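Local coordinates for protein Esterase/lipase (Uncultured bacterium, PDB 3K6K) that probably hydrolyses carboxylic ester bonds, as an alpha/beta-hydrolase-fold esterase or lipase related to hormone-sensitive lipase, at residues Ala136-Leu141 / Asp149-Ala154; Ala165-Ala170 / Pro176-Leu181; Leu244-Ser249 / Val282-Gly287. One frame throughout, in Å; residues are numbered along the deposited sequence.

Interaction 1 (Ala136-Leu141 / Asp149-Ala154); sequences AAYRAL and DRIIIA
Tyr138 and Leu141 of helix 129-145 pack on Ile151 and Ile153 of strand 151-156, a buried, apolar helix-on-sheet contact of the alpha/beta hydrolase fold. The local axes run nearly antiparallel (163°) and approach to 10.9 Å, leaving a layer of side chains between the two backbones. Strand alternation supplies the partners: Ile151 and Ile153 point toward the helix, whereas Ile152 points away from it. The side chains of Leu141 and Ile151 meet tip to tip, Leu141 CG lying 3.8 Å from Ile151 CD1. One turn back on the helix, Tyr138 swings its ring out anti to the backbone N (chi1 -180°) and reaches both isoleucines: CE2 is 4.0 Å from Ile151 CD1, and CD2 is 4.0 Å from Ile153 CD1. The side chain crosses that of Ile153 at about a right angle. Tyrosine suits this place because its ring carbons fill the apolar layer while its hydroxyl hydrogen-bonds the backbone O of Pro176. The chemistry therefore implies dispersion and exclusion of water as the glue between helix and strand, with the one buried hydroxyl satisfied beyond the two segments.

Interaction 2 (Ala165-Ala170 / Pro176-Leu181); sequences ASMLKA and PMPAGL
Met167 reaches from helix 158-172 toward the chain that leads into strand 180-184, and three side chains, those of Met177, Pro178 and Leu181, receive it. Its thioether bends at both chi2 (-62°) and chi3 (107°), a fold that an unbranched, flexible chain takes up readily. Midway along, CG touches Leu181 CD2 at 3.5 Å, the two side chains lying alongside each other and pointing opposite ways; a leucine methyl fits closely against the methionine stem here. Farther out, the sulfur rests against the proline ring, whose rigid apolar surface offers it a fixed seat, with Met167 SD 3.6 Å from Pro178 CG and 3.7 Å from Pro178 CD; here the side chains run at a slant to one another. Met177 comes in differently: a bend at chi2 (-59°) carries its thioether to the helix backbone. Its methyl CE lies 3.5 Å from Met167 O, and its sulfur SD is 4.2 Å from Met167 CB. Replacing Met177 with an alanine would probably leave the base of the Met167 side chain and its carbonyl without this cover, opening a gap at the partly exposed border of the contact. The two segments belong to a beta-alpha-beta unit, strand 151-156, helix 158-172 and strand 180-184, and Tyr138 of helix 129-145 also packs on both Met167 and Pro178. With polarisable sulfur and hydrocarbon as the main touching groups, the chemistry implies close van der Waals packing that fixes the returning chain against its own helix without polar links between the two segments.

Interaction 3 (Leu244-Ser249 / Val282-Gly287); sequences LIHVGS and VFQMYG
Phe283, His246 and Gln284 contribute most of the surface buried where the short 3-10 segment 283-285 settles over the end of strand 243-248. Phe283 has the largest share. With CG between the backbone N and the carbonyl carbon (chi1 68°), its ring is brought to the strand backbone, where CE2 lies 4.2 Å from Val247 O at an oblique approach. Gly248 lies beside this ring and shares a little of the buried surface. The other residues of the trio meet each other: the amide nitrogen NE2 of Gln284 stops 3.6 Å from His246 CB, coming in at the edge of the imidazole, near its plane. A bend at chi2 (74°) folds the glutamine chain, and its CD sits over the centre of the Phe283 ring, 3.8 Å above the plane, so the flat amide covers one aromatic face while it approaches the histidine. The buried polar ends find a shared partner outside both segments, Ser296, whose hydroxyl hydrogen-bonds ND1 of His246 and is joined more weakly to NE2 of Gln284. Glutamine thus combines an apolar stem and a flat surface with a polar end that can be satisfied in the interior. Val247 turns its side chain away from 282-287. The segment directly follows His281, which with Ser157 and Glu251 has the geometry of a Ser-His-Glu triad, consistent with a catalytic role; Gly248 N is hydrogen-bonded to Glu251. Around the contact, Trp276, at the end of strand 271-276, meets the rings of both Phe283 and His246, helix 291-305 packs on His246, Phe283 and Gln284, and helix 254-266 takes the side chain of Val247.

The three interactions follow one another along the chain and all rest on the same mixed sheet, in which strands 151-156, 180-184 and 243-248 are consecutive and parallel. Interactions 1 and 2 are neighbours, their centres about 8 Å apart, and are joined by the backbone bond between Ile151 O and Ala179 N. Interaction 3 lies about 22 Å from the centre of each, on the opposite side of the chain's centre, yet a bond between Leu181 O and Leu244 N ties its strand to that of interaction 2. The first packs a helix on the sheet, the second packs the next helix against the chain entering strand 180-184, and the third sets the loop following the probable catalytic histidine upon the sheet.

Interaction 1 (Ala136-Leu141 / Asp149-Ala154)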
ATOM      1  N   ALA A 136     -14.650 -23.781  -7.925  1.00 21.92           N
ATOM      2  CA  ALA A 136     -15.175 -24.557  -9.039  1.00 22.62           C
ATOM      3  C   ALA A 136     -15.100 -23.718 -10.295  1.00 23.10           C
ATOM      4  O   ALA A 136     -14.670 -24.212 -11.329  1.00 24.23           O
ATOM      5  CB  ALA A 136     -16.562 -25.008  -8.757  1.00 22.82           C
ATOM      6  N   ALA A 137     -15.435 -22.423 -10.194  1.00 23.43           N
ATOM      7  CA  ALA A 137     -15.420 -21.553 -11.381  1.00 22.53           C
ATOM      8  C   ALA A 137     -13.995 -21.388 -11.939  1.00 22.10           C
ATOM      9  O   ALA A 137     -13.753 -21.488 -13.150  1.00 22.35           O
ATOM     10  CB  ALA A 137     -16.031 -20.206 -11.031  1.00 22.15           C
ATOM     11  N   TYR A 138     -13.054 -21.166 -11.037  1.00 22.47           N
ATOM     12  CA  TYR A 138     -11.650 -21.026 -11.388  1.00 22.18           C
ATOM     13  C   TYR A 138     -11.143 -22.268 -12.115  1.00 22.68           C
ATOM     14  O   TYR A 138     -10.584 -22.174 -13.204  1.00 22.76           O
ATOM     15  CB  TYR A 138     -10.824 -20.763 -10.124  1.00 20.91           C
ATOM     16  CG  TYR A 138      -9.361 -20.604 -10.412  1.00 19.59           C
ATOM     17  CD1 TYR A 138      -8.416 -21.363  -9.726  1.00 18.48           C
ATOM     18  CD2 TYR A 138      -8.918 -19.704 -11.377  1.00 16.06           C
ATOM     19  CE1 TYR A 138      -7.082 -21.190  -9.948  1.00 17.96           C
ATOM     20  CE2 TYR A 138      -7.575 -19.554 -11.657  1.00 18.60           C
ATOM     21  CZ  TYR A 138      -6.659 -20.302 -10.943  1.00 18.32           C
ATOM     22  OH  TYR A 138      -5.330 -20.136 -11.182  1.00 14.12           O
ATOM     23  N   ARG A 139     -11.366 -23.425 -11.514  1.00 24.72           N
ATOM     24  CA  ARG A 139     -10.990 -24.714 -12.121  1.00 27.49           C
ATOM     25  C   ARG A 139     -11.517 -24.749 -13.563  1.00 27.76           C
ATOM     26  O   ARG A 139     -10.756 -24.965 -14.538  1.00 28.65           O
ATOM     27  CB  ARG A 139     -11.561 -25.857 -11.281  1.00 27.94           C
ATOM     28  CG  ARG A 139     -11.016 -27.264 -11.551  1.00 32.76           C
ATOM     29  CD  ARG A 139     -11.565 -28.236 -10.448  1.00 36.92           C
ATOM     30  NE  ARG A 139     -10.539 -29.169  -9.946  1.00 44.14           N
ATOM     31  CZ  ARG A 139     -10.129 -29.297  -8.665  1.00 46.86           C
ATOM     32  NH1 ARG A 139     -10.625 -28.556  -7.657  1.00 46.22           N
ATOM     33  NH2 ARG A 139      -9.196 -30.206  -8.389  1.00 47.90           N
ATOM     34  N   ALA A 140     -12.795 -24.425 -13.709  1.00 27.50           N
ATOM     35  CA  ALA A 140     -13.402 -24.420 -15.021  1.00 27.68           C
ATOM     36  C   ALA A 140     -12.808 -23.375 -15.909  1.00 28.01           C
ATOM     37  O   ALA A 140     -12.702 -23.565 -17.122  1.00 28.63           O
ATOM     38  CB  ALA A 140     -14.901 -24.235 -14.900  1.00 28.44           C
ATOM     39  N   LEU A 141     -12.418 -22.251 -15.328  1.00 27.72           N
ATOM     40  CA  LEU A 141     -11.850 -21.180 -16.137  1.00 27.00           C
ATOM     41  C   LEU A 141     -10.394 -21.509 -16.610  1.00 27.57           C
ATOM     42  O   LEU A 141      -9.949 -21.082 -17.687  1.00 26.44           O
ATOM     43  CB  LEU A 141     -11.995 -19.845 -15.342  1.00 26.25           C
ATOM     44  CG  LEU A 141     -11.399 -18.498 -15.748  1.00 24.59           C
ATOM     45  CD1 LEU A 141     -11.894 -17.959 -17.108  1.00 22.53           C
ATOM     46  CD2 LEU A 141     -11.706 -17.517 -14.599  1.00 15.49           C
ATOM     47  N   ASP A 149      -1.998 -18.050 -16.374  1.00 28.56           N
ATOM     48  CA  ASP A 149      -1.205 -16.851 -16.503  1.00 28.12           C
ATOM     49  C   ASP A 149      -1.937 -15.811 -17.322  1.00 28.69           C
ATOM     50  O   ASP A 149      -1.369 -14.759 -17.720  1.00 27.71           O
ATOM     51  CB  ASP A 149       0.074 -17.152 -17.274  1.00 29.79           C
ATOM     52  CG  ASP A 149       1.003 -18.123 -16.554  1.00 33.02           C
ATOM     53  OD1 ASP A 149       1.815 -18.791 -17.245  1.00 38.83           O
ATOM     54  OD2 ASP A 149       0.955 -18.227 -15.317  1.00 33.38           O
ATOM     55  N   ARG A 150      -3.176 -16.130 -17.665  1.00 27.69           N
ATOM     56  CA  ARG A 150      -3.967 -15.145 -18.325  1.00 27.54           C
ATOM     57  C   ARG A 150      -5.233 -14.836 -17.545  1.00 25.00           C
ATOM     58  O   ARG A 150      -6.134 -14.212 -18.049  1.00 24.80           O
ATOM     59  CB  ARG A 150      -4.151 -15.480 -19.824  1.00 29.60           C
ATOM     60  CG  ARG A 150      -3.105 -14.707 -20.718  1.00 33.46           C
ATOM     61  CD  ARG A 150      -2.911 -15.273 -22.136  1.00 42.30           C
ATOM     62  NE  ARG A 150      -3.302 -16.690 -22.182  1.00 47.29           N
ATOM     63  CZ  ARG A 150      -2.971 -17.545 -23.149  1.00 50.20           C
ATOM     64  NH1 ARG A 150      -2.211 -17.129 -24.182  1.00 50.91           N
ATOM     65  NH2 ARG A 150      -3.394 -18.819 -23.070  1.00 48.13           N
ATOM     66  N   ILE A 151      -5.222 -15.199 -16.276  1.00 22.02           N
ATOM     67  CA  ILE A 151      -6.341 -14.976 -15.407  1.00 19.99           C
ATOM     68  C   ILE A 151      -5.933 -14.069 -14.271  1.00 19.86           C
ATOM     69  O   ILE A 151      -4.875 -14.289 -13.654  1.00 19.69           O
ATOM     70  CB  ILE A 151      -6.871 -16.282 -14.853  1.00 19.55           C
ATOM     71  CG1 ILE A 151      -7.278 -17.194 -16.020  1.00 20.00           C
ATOM     72  CG2 ILE A 151      -8.076 -16.043 -13.971  1.00 17.11           C
ATOM     73  CD1 ILE A 151      -7.572 -18.592 -15.541  1.00 22.34           C
ATOM     74  N   ILE A 152      -6.759 -13.035 -14.040  1.00 18.54           N
ATOM     75  CA  ILE A 152      -6.767 -12.252 -12.808  1.00 18.12           C
ATOM     76  C   ILE A 152      -8.025 -12.534 -11.966  1.00 18.33           C
ATOM     77  O   ILE A 152      -9.119 -12.761 -12.494  1.00 18.41           O
ATOM     78  CB  ILE A 152      -6.746 -10.764 -13.132  1.00 17.73           C
ATOM     79  CG1 ILE A 152      -5.460 -10.380 -13.915  1.00 16.65           C
ATOM     80  CG2 ILE A 152      -6.909  -9.977 -11.849  1.00 18.47           C
ATOM     81  CD1 ILE A 152      -4.146 -10.298 -13.013  1.00 11.48           C
ATOM     82  N   ILE A 153      -7.893 -12.490 -10.652  1.00 17.30           N
ATOM     83  CA  ILE A 153      -9.055 -12.685  -9.808  1.00 16.32           C
ATOM     84  C   ILE A 153      -9.299 -11.366  -9.088  1.00 17.43           C
ATOM     85  O   ILE A 153      -8.378 -10.852  -8.437  1.00 16.56           O
ATOM     86  CB  ILE A 153      -8.846 -13.746  -8.773  1.00 14.88           C
ATOM     87  CG1 ILE A 153      -8.060 -14.904  -9.351  1.00 12.61           C
ATOM     88  CG2 ILE A 153     -10.146 -14.178  -8.192  1.00 13.60           C
ATOM     89  CD1 ILE A 153      -8.825 -15.838 -10.251  1.00 14.67           C
ATOM     90  N   ALA A 154     -10.539 -10.848  -9.229  1.00 16.60           N
ATOM     91  CA  ALA A 154     -10.932  -9.524  -8.766  1.00 15.21           C
ATOM     92  C   ALA A 154     -12.254  -9.589  -8.008  1.00 14.68           C
ATOM     93  O   ALA A 154     -13.001 -10.534  -8.129  1.00 15.31           O
ATOM     94  CB  ALA A 154     -11.042  -8.583  -9.928  1.00 15.11           C
TER

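Interaction 2 (Ala165-Ala170 / Pro176-Leu181)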
ATOM      1  N   ALA A 165      -9.418 -15.985  -0.123  1.00 18.42           N
ATOM      2  CA  ALA A 165     -10.002 -17.322   0.189  1.00 17.90           C
ATOM      3  C   ALA A 165     -10.092 -18.363  -0.951  1.00 17.32           C
ATOM      4  O   ALA A 165      -9.507 -19.413  -0.872  1.00 16.48           O
ATOM      5  CB  ALA A 165     -11.351 -17.132   0.825  1.00 18.63           C
ATOM      6  N   SER A 166     -10.792 -18.073  -2.043  1.00 18.34           N
ATOM      7  CA  SER A 166     -10.827 -19.010  -3.195  1.00 18.27           C
ATOM      8  C   SER A 166      -9.451 -19.511  -3.694  1.00 19.24           C
ATOM      9  O   SER A 166      -9.344 -20.638  -4.215  1.00 19.27           O
ATOM     10  CB  SER A 166     -11.547 -18.377  -4.397  1.00 18.41           C
ATOM     11  OG  SER A 166     -10.771 -17.326  -5.003  1.00 14.00           O
ATOM     12  N   MET A 167      -8.409 -18.682  -3.563  1.00 19.16           N
ATOM     13  CA  MET A 167      -7.100 -19.067  -4.080  1.00 19.73           C
ATOM     14  C   MET A 167      -6.349 -19.895  -3.037  1.00 21.28           C
ATOM     15  O   MET A 167      -5.572 -20.803  -3.408  1.00 20.51           O
ATOM     16  CB  MET A 167      -6.275 -17.853  -4.570  1.00 18.73           C
ATOM     17  CG  MET A 167      -6.905 -17.208  -5.755  1.00 17.65           C
ATOM     18  SD  MET A 167      -6.992 -18.380  -7.162  1.00 21.41           S
ATOM     19  CE  MET A 167      -8.787 -18.768  -7.184  1.00 12.22           C
ATOM     20  N   LEU A 168      -6.566 -19.576  -1.747  1.00 20.86           N
ATOM     21  CA  LEU A 168      -6.071 -20.418  -0.689  1.00 21.97           C
ATOM     22  C   LEU A 168      -6.556 -21.869  -0.882  1.00 21.83           C
ATOM     23  O   LEU A 168      -5.747 -22.781  -0.931  1.00 22.56           O
ATOM     24  CB  LEU A 168      -6.449 -19.843   0.686  1.00 21.99           C
ATOM     25  CG  LEU A 168      -5.688 -18.562   1.051  1.00 23.38           C
ATOM     26  CD1 LEU A 168      -6.243 -17.847   2.267  1.00 25.11           C
ATOM     27  CD2 LEU A 168      -4.207 -18.858   1.260  1.00 24.07           C
ATOM     28  N   LYS A 169      -7.864 -22.054  -1.101  1.00 22.62           N
ATOM     29  CA  LYS A 169      -8.482 -23.360  -1.387  1.00 21.60           C
ATOM     30  C   LYS A 169      -7.958 -23.902  -2.732  1.00 20.85           C
ATOM     31  O   LYS A 169      -7.627 -25.107  -2.879  1.00 17.80           O
ATOM     32  CB  LYS A 169     -10.007 -23.215  -1.458  1.00 22.07           C
ATOM     33  CG  LYS A 169     -10.843 -24.330  -0.798  1.00 25.90           C
ATOM     34  CD  LYS A 169     -10.855 -25.649  -1.531  1.00 32.55           C
ATOM     35  CE  LYS A 169     -11.597 -26.740  -0.719  1.00 33.94           C
ATOM     36  NZ  LYS A 169     -10.876 -26.846   0.595  1.00 38.61           N
ATOM     37  N   ALA A 170      -7.912 -23.020  -3.729  1.00 21.09           N
ATOM     38  CA  ALA A 170      -7.396 -23.432  -5.015  1.00 21.35           C
ATOM     39  C   ALA A 170      -5.963 -23.968  -4.779  1.00 22.38           C
ATOM     40  O   ALA A 170      -5.591 -24.986  -5.346  1.00 23.34           O
ATOM     41  CB  ALA A 170      -7.413 -22.281  -5.985  1.00 21.69           C
ATOM     42  N   PRO A 176      -2.982 -24.454 -10.161  1.00 24.92           N
ATOM     43  CA  PRO A 176      -1.960 -23.405 -10.280  1.00 25.08           C
ATOM     44  C   PRO A 176      -2.517 -22.058  -9.794  1.00 24.96           C
ATOM     45  O   PRO A 176      -3.720 -21.971  -9.516  1.00 25.18           O
ATOM     46  CB  PRO A 176      -1.641 -23.353 -11.778  1.00 24.76           C
ATOM     47  CG  PRO A 176      -2.762 -24.070 -12.466  1.00 25.54           C
ATOM     48  CD  PRO A 176      -3.431 -24.979 -11.459  1.00 24.76           C
ATOM     49  N   MET A 177      -1.646 -21.048  -9.660  1.00 23.73           N
ATOM     50  CA  MET A 177      -2.042 -19.710  -9.230  1.00 21.76           C
ATOM     51  C   MET A 177      -2.127 -18.793 -10.442  1.00 21.03           C
ATOM     52  O   MET A 177      -1.354 -18.937 -11.369  1.00 20.54           O
ATOM     53  CB  MET A 177      -1.086 -19.137  -8.186  1.00 21.47           C
ATOM     54  CG  MET A 177      -1.160 -19.774  -6.789  1.00 22.97           C
ATOM     55  SD  MET A 177      -2.782 -19.678  -5.990  1.00 27.36           S
ATOM     56  CE  MET A 177      -2.364 -19.867  -4.308  1.00 32.87           C
ATOM     57  N   PRO A 178      -3.063 -17.824 -10.402  1.00 19.98           N
ATOM     58  CA  PRO A 178      -3.343 -16.896 -11.456  1.00 18.54           C
ATOM     59  C   PRO A 178      -2.269 -15.839 -11.581  1.00 18.38           C
ATOM     60  O   PRO A 178      -1.387 -15.773 -10.763  1.00 16.21           O
ATOM     61  CB  PRO A 178      -4.643 -16.237 -11.024  1.00 18.34           C
ATOM     62  CG  PRO A 178      -5.188 -17.043  -9.924  1.00 19.12           C
ATOM     63  CD  PRO A 178      -4.009 -17.681  -9.271  1.00 20.38           C
ATOM     64  N   ALA A 179      -2.346 -15.041 -12.653  1.00 19.21           N
ATOM     65  CA  ALA A 179      -1.406 -13.943 -12.828  1.00 19.83           C
ATOM     66  C   ALA A 179      -1.464 -12.861 -11.733  1.00 19.36           C
ATOM     67  O   ALA A 179      -0.489 -12.193 -11.565  1.00 19.99           O
ATOM     68  CB  ALA A 179      -1.551 -13.341 -14.208  1.00 19.79           C
ATOM     69  N   GLY A 180      -2.569 -12.718 -10.994  1.00 19.32           N
ATOM     70  CA  GLY A 180      -2.698 -11.698  -9.901  1.00 18.23           C
ATOM     71  C   GLY A 180      -4.067 -11.657  -9.198  1.00 17.66           C
ATOM     72  O   GLY A 180      -5.038 -12.248  -9.639  1.00 17.72           O
ATOM     73  N   LEU A 181      -4.133 -10.991  -8.062  1.00 16.94           N
ATOM     74  CA  LEU A 181      -5.353 -10.812  -7.363  1.00 15.83           C
ATOM     75  C   LEU A 181      -5.623  -9.300  -7.274  1.00 16.41           C
ATOM     76  O   LEU A 181      -4.745  -8.564  -6.753  1.00 17.29           O
ATOM     77  CB  LEU A 181      -5.190 -11.408  -5.948  1.00 15.97           C
ATOM     78  CG  LEU A 181      -4.793 -12.905  -5.840  1.00 13.24           C
ATOM     79  CD1 LEU A 181      -4.331 -13.266  -4.470  1.00 11.06           C
ATOM     80  CD2 LEU A 181      -5.940 -13.824  -6.213  1.00  8.40           C
TER

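Interaction 3 (Leu244-Ser249 / Val282-Gly287)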
ATOM      1  N   LEU A 244      -3.023  -6.381  -5.739  1.00 14.71           N
ATOM      2  CA  LEU A 244      -3.272  -4.951  -5.805  1.00 12.81           C
ATOM      3  C   LEU A 244      -4.545  -4.778  -4.985  1.00 13.17           C
ATOM      4  O   LEU A 244      -5.543  -5.445  -5.248  1.00 13.24           O
ATOM      5  CB  LEU A 244      -3.454  -4.491  -7.245  1.00 13.84           C
ATOM      6  CG  LEU A 244      -3.738  -2.971  -7.440  1.00 14.47           C
ATOM      7  CD1 LEU A 244      -2.457  -2.035  -7.218  1.00  7.50           C
ATOM      8  CD2 LEU A 244      -4.415  -2.716  -8.792  1.00 10.42           C
ATOM      9  N   ILE A 245      -4.466  -3.979  -3.917  1.00 12.46           N
ATOM     10  CA  ILE A 245      -5.604  -3.577  -3.085  1.00 11.09           C
ATOM     11  C   ILE A 245      -5.900  -2.058  -3.291  1.00 11.85           C
ATOM     12  O   ILE A 245      -5.001  -1.195  -3.243  1.00 13.31           O
ATOM     13  CB  ILE A 245      -5.350  -3.900  -1.557  1.00 11.68           C
ATOM     14  CG1 ILE A 245      -4.939  -5.353  -1.351  1.00  7.51           C
ATOM     15  CG2 ILE A 245      -6.616  -3.645  -0.722  1.00 10.68           C
ATOM     16  CD1 ILE A 245      -4.355  -5.587  -0.085  1.00  8.51           C
ATOM     17  N   HIS A 246      -7.137  -1.713  -3.601  1.00 11.27           N
ATOM     18  CA  HIS A 246      -7.544  -0.310  -3.497  1.00 11.19           C
ATOM     19  C   HIS A 246      -8.535  -0.127  -2.372  1.00 11.64           C
ATOM     20  O   HIS A 246      -9.264  -1.075  -2.047  1.00 11.95           O
ATOM     21  CB  HIS A 246      -8.132   0.173  -4.791  1.00 10.87           C
ATOM     22  CG  HIS A 246      -7.097   0.487  -5.800  1.00  9.10           C
ATOM     23  ND1 HIS A 246      -7.358   1.214  -6.940  1.00 11.49           N
ATOM     24  CD2 HIS A 246      -5.768   0.239  -5.799  1.00 11.18           C
ATOM     25  CE1 HIS A 246      -6.241   1.342  -7.629  1.00 12.90           C
ATOM     26  NE2 HIS A 246      -5.253   0.791  -6.941  1.00  9.43           N
ATOM     27  N   VAL A 247      -8.593   1.060  -1.772  1.00 10.55           N
ATOM     28  CA  VAL A 247      -9.586   1.271  -0.719  1.00 12.08           C
ATOM     29  C   VAL A 247      -9.709   2.780  -0.491  1.00 13.64           C
ATOM     30  O   VAL A 247      -8.822   3.553  -0.915  1.00 14.59           O
ATOM     31  CB  VAL A 247      -9.139   0.473   0.588  1.00 12.48           C
ATOM     32  CG1 VAL A 247      -7.744   0.980   1.123  1.00 10.48           C
ATOM     33  CG2 VAL A 247     -10.197   0.459   1.676  1.00 10.25           C
ATOM     34  N   GLY A 248     -10.791   3.204   0.170  1.00 14.05           N
ATOM     35  CA  GLY A 248     -10.999   4.600   0.518  1.00 13.93           C
ATOM     36  C   GLY A 248     -10.689   4.893   1.971  1.00 14.40           C
ATOM     37  O   GLY A 248     -10.590   3.958   2.794  1.00 15.67           O
ATOM     38  N   SER A 249     -10.491   6.169   2.266  1.00 13.13           N
ATOM     39  CA  SER A 249     -10.351   6.662   3.602  1.00 14.58           C
ATOM     40  C   SER A 249     -11.575   6.431   4.474  1.00 15.18           C
ATOM     41  O   SER A 249     -11.409   6.173   5.680  1.00 15.22           O
ATOM     42  CB  SER A 249     -10.093   8.182   3.593  1.00 14.60           C
ATOM     43  OG  SER A 249     -10.772   8.819   2.489  1.00 14.87           O
ATOM     44  N   VAL A 282     -15.942   0.741  -1.676  1.00 12.32           N
ATOM     45  CA  VAL A 282     -16.015   0.382  -3.093  1.00 12.34           C
ATOM     46  C   VAL A 282     -16.394   1.587  -3.998  1.00 13.38           C
ATOM     47  O   VAL A 282     -17.311   1.538  -4.805  1.00 13.41           O
ATOM     48  CB  VAL A 282     -16.917  -0.872  -3.391  1.00 13.34           C
ATOM     49  CG1 VAL A 282     -16.621  -1.349  -4.809  1.00 11.89           C
ATOM     50  CG2 VAL A 282     -16.670  -2.082  -2.384  1.00  8.42           C
ATOM     51  N   PHE A 283     -15.625   2.652  -3.902  1.00 13.12           N
ATOM     52  CA  PHE A 283     -15.957   3.883  -4.594  1.00 13.18           C
ATOM     53  C   PHE A 283     -15.962   3.767  -6.094  1.00 13.48           C
ATOM     54  O   PHE A 283     -16.545   4.655  -6.758  1.00 14.23           O
ATOM     55  CB  PHE A 283     -15.010   5.012  -4.164  1.00 13.54           C
ATOM     56  CG  PHE A 283     -13.559   4.839  -4.624  1.00 14.58           C
ATOM     57  CD1 PHE A 283     -13.117   5.449  -5.791  1.00 14.83           C
ATOM     58  CD2 PHE A 283     -12.650   4.134  -3.859  1.00 12.57           C
ATOM     59  CE1 PHE A 283     -11.804   5.307  -6.199  1.00 17.72           C
ATOM     60  CE2 PHE A 283     -11.341   4.013  -4.228  1.00 10.34           C
ATOM     61  CZ  PHE A 283     -10.915   4.568  -5.419  1.00 15.95           C
ATOM     62  N   GLN A 284     -15.330   2.702  -6.621  1.00 11.42           N
ATOM     63  CA  GLN A 284     -15.228   2.490  -8.041  1.00 11.70           C
ATOM     64  C   GLN A 284     -16.634   2.291  -8.660  1.00 13.34           C
ATOM     65  O   GLN A 284     -16.750   2.246  -9.888  1.00 12.44           O
ATOM     66  CB  GLN A 284     -14.255   1.299  -8.410  1.00 10.41           C
ATOM     67  CG  GLN A 284     -12.785   1.370  -7.873  1.00  7.09           C
ATOM     68  CD  GLN A 284     -12.675   1.076  -6.330  1.00 11.00           C
ATOM     69  OE1 GLN A 284     -13.703   0.887  -5.630  1.00  5.74           O
ATOM     70  NE2 GLN A 284     -11.447   1.038  -5.824  1.00  5.32           N
ATOM     71  N   MET A 285     -17.661   2.097  -7.820  1.00 14.15           N
ATOM     72  CA  MET A 285     -19.043   2.092  -8.286  1.00 17.02           C
ATOM     73  C   MET A 285     -19.574   3.467  -8.772  1.00 17.15           C
ATOM     74  O   MET A 285     -20.595   3.534  -9.516  1.00 16.89           O
ATOM     75  CB  MET A 285     -20.020   1.527  -7.227  1.00 17.71           C
ATOM     76  CG  MET A 285     -19.577   0.240  -6.604  1.00 21.03           C
ATOM     77  SD  MET A 285     -20.002  -1.340  -7.368  1.00 33.47           S
ATOM     78  CE  MET A 285     -21.678  -1.604  -6.799  1.00 31.64           C
ATOM     79  N   TYR A 286     -18.903   4.542  -8.366  1.00 15.84           N
ATOM     80  CA  TYR A 286     -19.490   5.864  -8.480  1.00 14.93           C
ATOM     81  C   TYR A 286     -18.793   6.818  -9.469  1.00 14.72           C
ATOM     82  O   TYR A 286     -18.866   8.045  -9.312  1.00 14.29           O
ATOM     83  CB  TYR A 286     -19.661   6.475  -7.079  1.00 14.07           C
ATOM     84  CG  TYR A 286     -20.300   5.456  -6.098  1.00 15.22           C
ATOM     85  CD1 TYR A 286     -19.606   4.971  -4.991  1.00 17.60           C
ATOM     86  CD2 TYR A 286     -21.601   4.998  -6.289  1.00 16.23           C
ATOM     87  CE1 TYR A 286     -20.195   4.022  -4.130  1.00 19.02           C
ATOM     88  CE2 TYR A 286     -22.206   4.091  -5.433  1.00 16.05           C
ATOM     89  CZ  TYR A 286     -21.512   3.599  -4.361  1.00 20.49           C
ATOM     90  OH  TYR A 286     -22.111   2.655  -3.567  1.00 22.20           O
ATOM     91  N   GLY A 287     -18.158   6.262 -10.501  1.00 15.05           N
ATOM     92  CA  GLY A 287     -17.580   7.066 -11.589  1.00 14.55           C
ATOM     93  C   GLY A 287     -18.557   8.139 -12.002  1.00 15.72           C
ATOM     94  O   GLY A 287     -18.180   9.284 -12.201  1.00 15.94           O
TER